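Local coordinates for protein ethylbenzene dehydrogenase alpha-subunit (Aromatoleum aromaticum, PDB 2IVF) that carries a molybdenum atom and an iron/sulfur cluster as the alpha subunit of an enzyme of the molybdopterin oxidoreductase family, at residues Ile531-Met534 / Lys535-Ser539; Gly501-Asp504 / Glu505-Met509; Phe232-Met235 / His236-Tyr239; Leu740-Met743 / Val744-Asn747. One frame throughout, in Å; residues are numbered along the deposited sequence.

Contact 1. Residues Ile531-Met534 / Lys535-Ser539; sequences IEFM and KVVTS
Helix 526-540 sets Phe533 and Val537 one turn apart, and the valine methyl CG1 rests over the centre of the phenyl ring. This CH-pi contact puts Val537 CG1 3.5 Å from the Phe533 ring centroid and 13° off the ring normal. The ring lies there because Phe533 CG is turned beside its own carbonyl carbon (chi1 172°), away from the backbone N. Met534 SD meets the same ring at its edge, in the ring plane, and approaches Val537 CG2 at 4.1 Å.

Spaced i to i+4, Phe533 and Val537 share one side of the helix, which faces helix 504-520; both touch Met509. A second pairing, i to i+3, runs Glu532 and Lys535 side by side into a salt bridge, OE1 to NZ 3.5 Å, and a water accepts from Lys535 NZ at 2.7 Å.

Thr538 turns its hydroxyl back onto the helix. Its OG1 donates to Met534 O at 2.7 Å while Thr538 N reaches that same Met534 O at 3.0 Å, the two arriving from opposite faces of the carbonyl plane. Phe956 N gives the buried OG1 a further hydrogen bond.

Contact 2. Residues Gly501-Asp504 / Glu505-Met509; sequences GGMD and ELHQM
Met503 has CG beside its own backbone N, with chi1 at -56°, and His507 has chi1 at -85°; with the residues one turn apart, the two side chains lie side by side, pointing the same way. Beyond CG the methionine is extended, so its length runs alongside the imidazole. Met503 CB lies over one face of the ring toward its rim, 4.2 Å from the His507 centroid and 14° off the normal, a CH-pi contact. Further out, Met503 SD approaches the ring obliquely, 4.1 Å from His507 CE1.

The two residues are also joined through the backbone, His507 N donating to Met503 O at 2.8 Å, nearly in line with the carbonyl bond. This is the start of helix 504-520, entered from a type I beta turn that Asp504 N closes on Gly501 O at 3.0 Å. Past the turn, two waters take part. One accepts from Glu505 N and donates to Gly501 O at 2.6 Å; the other accepts from Leu506 N and donates to Gly502 O at 2.7 Å. Met503 meanwhile extends to Ile746 and Ala749 of helix 736-749.

The implied chemistry is that of a solvated helix start: waters link Glu505 N and Leu506 N to carbonyls of the turn, and the acidic Asp504 and Glu505 probably interact favourably with the positive end of the helix dipole.

Contact 3. Residues Phe232-Met235 / His236-Tyr239; sequences FGKM and HMGY
Between Phe232 and Met237 the backbone leaves a helix and then turns sharply. Helix 226-232 ends at Phe232, and Gly233 breaks away from it with a positive phi of 81°. After the extended Lys234, an inverse gamma turn is centred on His236: Met237 N donates to Met235 O at 2.8 Å, a weak bond bent to 142° at the hydrogen, as the tight ring of such a turn demands.

The turn brings Met237 back over the residues that precede it. Its chain is straight as far as SD and then kinks at chi3 (-78°), which directs the methyl CE into the angle between Phe232 and Lys234. There Met237 CE lies 3.9 Å from Phe232 CD2 and 3.7 Å from the backbone Lys234 O. The sulfur stands farther off, Met237 SD being 5.4 Å from the Phe232 ring centroid in an oblique Met-aromatic contact. Met237 SD also meets the aliphatic Lys234 CE at 3.9 Å, the two side chains crossing at about a right angle.

Lys234 continues past the sulfur to a buried polar site, where NZ bonds to Ala781 O and His798 NE2 and forms a salt bridge with Glu527 of helix 526-540. His236 stacks on Trp481 and bonds through ND1 to Trp481 O, with its side chain about 12 Å from the molybdenum atom. The whole bend lies in the buried connection from helix 226-232 to strand 249-253, with helix 777-781 against His236 and strand 440-444 against Tyr239.

Contact 4. Residues Leu740-Met743 / Val744-Asn747; sequences LKEM and VDIN
Val744 opens the second segment by donating its N to Leu740 O at 2.9 Å, and its CG2, beside the backbone N, comes close over that same carbonyl oxygen.

Asp745 follows, with its N bonded to Lys741 O. A water also donates to Lys741 O, at 2.8 Å, and to Asp745 OD1, so this carbonyl receives both an amide and a water. The other carboxylate oxygen meets a like charge: Asp745 OD2 stands 4.3 Å from Glu742 OE1. A second water sits between the two acids, donating to Glu742 OE1 at 2.7 Å and to Asp745 OD2 at 2.6 Å, which would be expected to ease their repulsion. Each acid has a further partner, Arg748 in a salt bridge to Asp745 OD1 and the Thr498 hydroxyl bonded to Glu742 OE2.

Ile746 bonds through its N to Glu742 O and crosses the glutamate side chain at about a right angle. Glu742 CG leaves anti to the backbone N (chi1 -179°) and the chain then bends at chi2 (61°), which lays Glu742 CG 4.1 Å from Ile746 CD1 while Glu742 OE2 comes within 4.0 Å of Ile746 CG1.

Asn747 completes the turn, its N reaching Met743 O at 2.9 Å in a fairly straight bond (166° at the hydrogen). Repeated i to i+4 bonding of this kind defines the alpha-helix; this part of helix 736-749 is mostly buried, with side chains on helix 486-493, strand 659-661 and helix 759-765.

How the contacts relate
Followed from the N terminus, the contacts come in the order 3, 2, 1, 4. Each closes only a local turn, and they stand in series, none nesting within or crossing another. Contact 3 turns the chain out of helix 226-232, contact 2 starts helix 504-520, and contacts 1 and 4 lie along helices 526-540 and 736-749. Contact 2 touches both of its spatial neighbours: Met509 CE packs on Val537 CG1 of contact 1 at 3.7 Å, joining two successive helices, while Met503 CE meets Ile746 CG2 of contact 4 at 3.8 Å. Contact 3 touches none of the others; its nearest atoms lie about 4 Å from contact 1, and Lys234 reaches Glu527 on the same helix.

Contact 1. Residues Ile531-Met534 / Lys535-Ser539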
loop_
_atom_site.group_PDB
_atom_site.type_symbol
_atom_site.label_atom_id
_atom_site.label_comp_id
_atom_site.label_asym_id
_atom_site.label_seq_id
_atom_site.Cartn_x
_atom_site.Cartn_y
_atom_site.Cartn_z
ATOM N N ILE A 531 -1.675 -35.247 -4.207
ATOM C CA ILE A 531 -2.972 -34.723 -4.705
ATOM C C ILE A 531 -4.187 -35.579 -4.277
ATOM O O ILE A 531 -5.209 -35.043 -3.853
ATOM C CB ILE A 531 -2.976 -34.626 -6.234
ATOM C CG1 ILE A 531 -1.972 -33.569 -6.719
ATOM C CG2 ILE A 531 -4.346 -34.242 -6.763
ATOM C CD1 ILE A 531 -1.629 -33.754 -8.155
ATOM N N GLU A 532 -4.095 -36.895 -4.417
ATOM C CA GLU A 532 -5.191 -37.760 -4.009
ATOM C C GLU A 532 -5.488 -37.565 -2.527
ATOM O O GLU A 532 -6.638 -37.381 -2.122
ATOM C CB GLU A 532 -4.859 -39.215 -4.289
ATOM C CG GLU A 532 -4.658 -39.540 -5.780
ATOM C CD GLU A 532 -5.815 -39.058 -6.646
ATOM O OE1 GLU A 532 -6.970 -39.106 -6.178
ATOM O OE2 GLU A 532 -5.573 -38.621 -7.788
ATOM N N PHE A 533 -4.441 -37.605 -1.713
ATOM C CA PHE A 533 -4.561 -37.311 -0.278
ATOM C C PHE A 533 -5.278 -35.991 -0.086
ATOM O O PHE A 533 -6.199 -35.866 0.723
ATOM C CB PHE A 533 -3.152 -37.241 0.348
ATOM C CG PHE A 533 -3.121 -36.766 1.786
ATOM C CD1 PHE A 533 -3.171 -37.669 2.834
ATOM C CD2 PHE A 533 -2.987 -35.415 2.086
ATOM C CE1 PHE A 533 -3.116 -37.243 4.167
ATOM C CE2 PHE A 533 -2.938 -34.986 3.428
ATOM C CZ PHE A 533 -3.000 -35.914 4.457
ATOM N N MET A 534 -4.854 -34.988 -0.830
ATOM C CA MET A 534 -5.417 -33.668 -0.628
ATOM C C MET A 534 -6.896 -33.615 -0.972
ATOM O O MET A 534 -7.673 -32.959 -0.275
ATOM C CB MET A 534 -4.663 -32.637 -1.453
ATOM C CG MET A 534 -3.302 -32.293 -0.881
ATOM S SD MET A 534 -3.341 -31.716 0.836
ATOM C CE MET A 534 -4.174 -30.119 0.573
ATOM N N LYS A 535 -7.281 -34.293 -2.045
ATOM C CA LYS A 535 -8.668 -34.332 -2.447
ATOM C C LYS A 535 -9.523 -34.861 -1.305
ATOM O O LYS A 535 -10.535 -34.268 -0.974
ATOM C CB LYS A 535 -8.860 -35.176 -3.721
ATOM C CG LYS A 535 -8.152 -34.602 -4.942
ATOM C CD LYS A 535 -8.754 -35.045 -6.281
ATOM C CE LYS A 535 -8.350 -36.446 -6.684
ATOM N NZ LYS A 535 -8.838 -36.804 -8.072
ATOM N N VAL A 536 -9.078 -35.940 -0.673
ATOM C CA VAL A 536 -9.835 -36.547 0.417
ATOM C C VAL A 536 -9.846 -35.713 1.674
ATOM O O VAL A 536 -10.905 -35.364 2.198
ATOM C CB VAL A 536 -9.295 -37.915 0.759
ATOM C CG1 VAL A 536 -9.993 -38.460 1.999
ATOM C CG2 VAL A 536 -9.476 -38.839 -0.452
ATOM N N VAL A 537 -8.673 -35.371 2.166
ATOM C CA VAL A 537 -8.621 -34.632 3.406
ATOM C C VAL A 537 -9.402 -33.300 3.325
ATOM O O VAL A 537 -9.987 -32.880 4.299
ATOM C CB VAL A 537 -7.174 -34.391 3.840
ATOM C CG1 VAL A 537 -6.407 -35.750 3.900
ATOM C CG2 VAL A 537 -6.509 -33.418 2.895
ATOM N N THR A 538 -9.409 -32.629 2.178
ATOM C CA THR A 538 -10.066 -31.300 2.076
ATOM C C THR A 538 -11.554 -31.424 2.478
ATOM O O THR A 538 -12.106 -30.667 3.289
ATOM C CB THR A 538 -9.983 -30.767 0.636
ATOM O OG1 THR A 538 -8.608 -30.541 0.301
ATOM C CG2 THR A 538 -10.784 -29.458 0.481
ATOM N N SER A 539 -12.191 -32.417 1.902
ATOM C CA SER A 539 -13.602 -32.680 2.170
ATOM C C SER A 539 -13.865 -33.292 3.563
ATOM O O SER A 539 -14.967 -33.132 4.124
ATOM C CB SER A 539 -14.130 -33.606 1.074
ATOM O OG SER A 539 -14.050 -32.935 -0.170
HETATM O O HOH W 1 -6.858 -36.368 -9.820
#

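Contact 2. Residues Gly501-Asp504 / Glu505-Met509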
loop_
_atom_site.group_PDB
_atom_site.type_symbol
_atom_site.label_atom_id
_atom_site.label_comp_id
_atom_site.label_asym_id
_atom_site.label_seq_id
_atom_site.Cartn_x
_atom_site.Cartn_y
_atom_site.Cartn_z
ATOM N N GLY A 501 3.844 -37.070 18.991
ATOM C CA GLY A 501 3.451 -37.985 17.928
ATOM C C GLY A 501 2.200 -37.510 17.215
ATOM O O GLY A 501 1.516 -38.307 16.547
ATOM N N GLY A 502 1.889 -36.217 17.355
ATOM C CA GLY A 502 0.708 -35.644 16.749
ATOM C C GLY A 502 0.618 -35.802 15.244
ATOM O O GLY A 502 -0.479 -35.830 14.696
ATOM N N MET A 503 1.759 -35.914 14.570
ATOM C CA MET A 503 1.768 -36.085 13.124
ATOM C C MET A 503 1.711 -37.535 12.654
ATOM O O MET A 503 1.593 -37.780 11.471
ATOM C CB MET A 503 3.037 -35.481 12.541
ATOM C CG MET A 503 3.238 -34.052 12.876
ATOM S SD MET A 503 4.656 -33.418 11.978
ATOM C CE MET A 503 4.369 -31.665 12.125
ATOM N N ASP A 504 1.793 -38.489 13.566
ATOM C CA ASP A 504 1.908 -39.899 13.173
ATOM C C ASP A 504 0.778 -40.424 12.308
ATOM O O ASP A 504 1.036 -41.057 11.276
ATOM C CB ASP A 504 2.043 -40.775 14.401
ATOM C CG ASP A 504 3.377 -40.621 15.062
ATOM O OD1 ASP A 504 4.212 -39.838 14.559
ATOM O OD2 ASP A 504 3.587 -41.286 16.082
ATOM N N GLU A 505 -0.462 -40.188 12.733
ATOM C CA GLU A 505 -1.627 -40.645 11.981
ATOM C C GLU A 505 -1.675 -40.022 10.584
ATOM O O GLU A 505 -1.991 -40.689 9.598
ATOM C CB GLU A 505 -2.926 -40.299 12.717
ATOM C CG GLU A 505 -3.228 -41.202 13.880
ATOM C CD GLU A 505 -4.722 -41.369 14.111
ATOM O OE1 GLU A 505 -5.434 -40.335 14.186
ATOM O OE2 GLU A 505 -5.175 -42.537 14.200
ATOM N N LEU A 506 -1.389 -38.729 10.513
ATOM C CA LEU A 506 -1.411 -38.027 9.243
ATOM C C LEU A 506 -0.314 -38.565 8.346
ATOM O O LEU A 506 -0.526 -38.758 7.154
ATOM C CB LEU A 506 -1.199 -36.533 9.448
ATOM C CG LEU A 506 -2.363 -35.702 9.974
ATOM C CD1 LEU A 506 -1.813 -34.547 10.844
ATOM C CD2 LEU A 506 -3.195 -35.165 8.799
ATOM N N HIS A 507 0.862 -38.793 8.928
ATOM C CA HIS A 507 2.008 -39.256 8.168
ATOM C C HIS A 507 1.799 -40.706 7.697
ATOM O O HIS A 507 2.201 -41.039 6.595
ATOM C CB HIS A 507 3.328 -39.055 8.955
ATOM C CG HIS A 507 3.937 -37.680 8.799
ATOM N ND1 HIS A 507 3.192 -36.544 8.548
ATOM C CD2 HIS A 507 5.231 -37.265 8.862
ATOM C CE1 HIS A 507 3.995 -35.492 8.476
ATOM N NE2 HIS A 507 5.239 -35.902 8.648
ATOM N N GLN A 508 1.125 -41.543 8.491
ATOM C CA GLN A 508 0.779 -42.901 8.037
ATOM C C GLN A 508 -0.389 -42.950 7.035
ATOM O O GLN A 508 -0.416 -43.796 6.155
ATOM C CB GLN A 508 0.508 -43.835 9.226
ATOM C CG GLN A 508 -0.717 -43.497 10.054
ATOM C CD GLN A 508 -0.863 -44.397 11.278
ATOM O OE1 GLN A 508 -0.320 -45.499 11.316
ATOM N NE2 GLN A 508 -1.601 -43.928 12.281
ATOM N N MET A 509 -1.340 -42.031 7.168
ATOM C CA MET A 509 -2.422 -41.850 6.197
ATOM C C MET A 509 -1.840 -41.417 4.836
ATOM O O MET A 509 -2.226 -41.926 3.782
ATOM C CB MET A 509 -3.408 -40.800 6.749
ATOM C CG MET A 509 -4.672 -40.490 5.927
ATOM S SD MET A 509 -5.628 -39.096 6.638
ATOM C CE MET A 509 -7.030 -39.017 5.512
HETATM O O HOH W 2 -0.751 -39.123 15.497
HETATM O O HOH W 3 -1.386 -37.027 12.510
#

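Contact 3. Residues Phe232-Met235 / His236-Tyr239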
loop_
_atom_site.group_PDB
_atom_site.type_symbol
_atom_site.label_atom_id
_atom_site.label_comp_id
_atom_site.label_asym_id
_atom_site.label_seq_id
_atom_site.Cartn_x
_atom_site.Cartn_y
_atom_site.Cartn_z
ATOM N N PHE A 232 -0.369 -27.698 -16.189
ATOM C CA PHE A 232 0.640 -28.447 -15.465
ATOM C C PHE A 232 0.072 -29.430 -14.423
ATOM O O PHE A 232 0.814 -30.270 -13.874
ATOM C CB PHE A 232 1.563 -27.477 -14.763
ATOM C CG PHE A 232 2.149 -26.416 -15.667
ATOM C CD1 PHE A 232 3.033 -26.757 -16.679
ATOM C CD2 PHE A 232 1.841 -25.071 -15.472
ATOM C CE1 PHE A 232 3.603 -25.782 -17.473
ATOM C CE2 PHE A 232 2.418 -24.083 -16.272
ATOM C CZ PHE A 232 3.290 -24.460 -17.270
ATOM N N GLY A 233 -1.213 -29.305 -14.121
ATOM C CA GLY A 233 -1.842 -30.169 -13.113
ATOM C C GLY A 233 -1.544 -29.631 -11.729
ATOM O O GLY A 233 -1.887 -30.262 -10.765
ATOM N N LYS A 234 -0.916 -28.449 -11.616
ATOM C CA LYS A 234 -0.694 -27.850 -10.297
ATOM C C LYS A 234 -0.397 -26.383 -10.406
ATOM O O LYS A 234 -0.063 -25.890 -11.477
ATOM C CB LYS A 234 0.442 -28.559 -9.531
ATOM C CG LYS A 234 1.859 -28.256 -10.049
ATOM C CD LYS A 234 2.184 -29.025 -11.288
ATOM C CE LYS A 234 3.680 -28.940 -11.646
ATOM N NZ LYS A 234 4.585 -29.592 -10.626
ATOM N N MET A 235 -0.520 -25.675 -9.290
ATOM C CA MET A 235 -0.317 -24.247 -9.302
ATOM C C MET A 235 0.582 -23.762 -8.199
ATOM O O MET A 235 0.945 -22.618 -8.200
ATOM C CB MET A 235 -1.645 -23.478 -9.284
ATOM C CG MET A 235 -2.426 -23.556 -8.024
ATOM S SD MET A 235 -4.014 -22.635 -8.121
ATOM C CE MET A 235 -5.055 -23.903 -8.818
ATOM N N HIS A 236 0.928 -24.631 -7.264
ATOM C CA HIS A 236 1.675 -24.212 -6.112
ATOM C C HIS A 236 3.165 -24.204 -6.424
ATOM O O HIS A 236 3.932 -24.981 -5.871
ATOM C CB HIS A 236 1.328 -25.070 -4.925
ATOM C CG HIS A 236 0.079 -24.628 -4.258
ATOM N ND1 HIS A 236 -0.108 -23.327 -3.849
ATOM C CD2 HIS A 236 -1.064 -25.289 -3.967
ATOM C CE1 HIS A 236 -1.317 -23.207 -3.325
ATOM N NE2 HIS A 236 -1.916 -24.384 -3.379
ATOM N N MET A 237 3.544 -23.312 -7.329
ATOM C CA MET A 237 4.926 -23.187 -7.801
ATOM C C MET A 237 5.267 -21.749 -7.567
ATOM O O MET A 237 4.391 -20.901 -7.655
ATOM C CB MET A 237 5.029 -23.501 -9.272
ATOM C CG MET A 237 4.470 -24.889 -9.634
ATOM S SD MET A 237 4.555 -25.107 -11.414
ATOM C CE MET A 237 3.135 -24.139 -11.921
ATOM N N GLY A 238 6.532 -21.462 -7.269
ATOM C CA GLY A 238 6.938 -20.098 -7.153
ATOM C C GLY A 238 8.417 -19.838 -7.320
ATOM O O GLY A 238 9.222 -20.749 -7.441
ATOM N N TYR A 239 8.768 -18.554 -7.287
ATOM C CA TYR A 239 10.140 -18.179 -7.218
ATOM C C TYR A 239 10.289 -17.144 -6.136
ATOM O O TYR A 239 9.297 -16.571 -5.659
ATOM C CB TYR A 239 10.619 -17.654 -8.574
ATOM C CG TYR A 239 9.848 -16.475 -9.167
ATOM C CD1 TYR A 239 8.850 -16.660 -10.074
ATOM C CD2 TYR A 239 10.207 -15.175 -8.880
ATOM C CE1 TYR A 239 8.209 -15.610 -10.662
ATOM C CE2 TYR A 239 9.577 -14.107 -9.452
ATOM C CZ TYR A 239 8.569 -14.309 -10.343
ATOM O OH TYR A 239 7.915 -13.215 -10.933
#

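Contact 4. Residues Leu740-Met743 / Val744-Asn747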
loop_
_atom_site.group_PDB
_atom_site.type_symbol
_atom_site.label_atom_id
_atom_site.label_comp_id
_atom_site.label_asym_id
_atom_site.label_seq_id
_atom_site.Cartn_x
_atom_site.Cartn_y
_atom_site.Cartn_z
ATOM N N LEU A 740 2.568 -20.766 18.958
ATOM C CA LEU A 740 3.769 -20.392 18.247
ATOM C C LEU A 740 4.851 -21.408 18.482
ATOM O O LEU A 740 5.522 -21.810 17.552
ATOM C CB LEU A 740 4.223 -19.001 18.631
ATOM C CG LEU A 740 5.403 -18.444 17.822
ATOM C CD1 LEU A 740 5.150 -18.526 16.314
ATOM C CD2 LEU A 740 5.736 -17.010 18.208
ATOM N N LYS A 741 5.067 -21.791 19.725
ATOM C CA LYS A 741 6.015 -22.818 20.049
ATOM C C LYS A 741 5.671 -24.129 19.330
ATOM O O LYS A 741 6.545 -24.823 18.867
ATOM C CB LYS A 741 6.016 -23.063 21.535
ATOM C CG LYS A 741 6.534 -21.868 22.333
ATOM C CD LYS A 741 6.415 -22.143 23.834
ATOM C CE LYS A 741 7.318 -21.183 24.582
ATOM N NZ LYS A 741 7.145 -21.424 25.985
ATOM N N GLU A 742 4.381 -24.467 19.262
ATOM C CA GLU A 742 3.969 -25.657 18.523
ATOM C C GLU A 742 4.224 -25.506 17.009
ATOM O O GLU A 742 4.658 -26.468 16.352
ATOM C CB GLU A 742 2.495 -25.957 18.768
ATOM C CG GLU A 742 1.998 -27.189 18.066
ATOM C CD GLU A 742 2.689 -28.446 18.473
ATOM O OE1 GLU A 742 3.278 -28.504 19.572
ATOM O OE2 GLU A 742 2.649 -29.403 17.671
ATOM N N MET A 743 3.960 -24.330 16.473
ATOM C CA MET A 743 4.245 -24.082 15.056
ATOM C C MET A 743 5.726 -24.180 14.781
ATOM O O MET A 743 6.111 -24.630 13.727
ATOM C CB MET A 743 3.765 -22.733 14.620
ATOM C CG MET A 743 2.280 -22.635 14.506
ATOM S SD MET A 743 1.858 -21.065 13.823
ATOM C CE MET A 743 0.141 -21.433 13.452
ATOM N N VAL A 744 6.564 -23.760 15.736
ATOM C CA VAL A 744 8.009 -23.883 15.534
ATOM C C VAL A 744 8.367 -25.369 15.483
ATOM O O VAL A 744 9.134 -25.792 14.635
ATOM C CB VAL A 744 8.817 -23.140 16.598
ATOM C CG1 VAL A 744 10.294 -23.562 16.538
ATOM C CG2 VAL A 744 8.653 -21.617 16.405
ATOM N N ASP A 745 7.791 -26.164 16.371
ATOM C CA ASP A 745 8.025 -27.625 16.389
ATOM C C ASP A 745 7.554 -28.290 15.102
ATOM O O ASP A 745 8.185 -29.207 14.600
ATOM C CB ASP A 745 7.298 -28.276 17.550
ATOM C CG ASP A 745 8.104 -28.250 18.846
ATOM O OD1 ASP A 745 9.240 -27.697 18.855
ATOM O OD2 ASP A 745 7.592 -28.822 19.826
ATOM N N ILE A 746 6.418 -27.844 14.608
ATOM C CA ILE A 746 5.878 -28.328 13.341
ATOM C C ILE A 746 6.876 -27.998 12.223
ATOM O O ILE A 746 7.251 -28.880 11.486
ATOM C CB ILE A 746 4.501 -27.710 13.015
ATOM C CG1 ILE A 746 3.417 -28.228 13.973
ATOM C CG2 ILE A 746 4.161 -27.939 11.507
ATOM C CD1 ILE A 746 2.130 -27.383 13.946
ATOM N N ASN A 747 7.359 -26.746 12.148
ATOM C CA ASN A 747 8.335 -26.369 11.131
ATOM C C ASN A 747 9.620 -27.181 11.221
ATOM O O ASN A 747 10.247 -27.515 10.194
ATOM C CB ASN A 747 8.658 -24.846 11.198
ATOM C CG ASN A 747 7.595 -23.972 10.527
ATOM O OD1 ASN A 747 7.668 -22.747 10.592
ATOM N ND2 ASN A 747 6.614 -24.578 9.908
HETATM O O HOH W 4 9.087 -25.139 20.058
HETATM O O HOH W 5 5.338 -30.183 20.010
#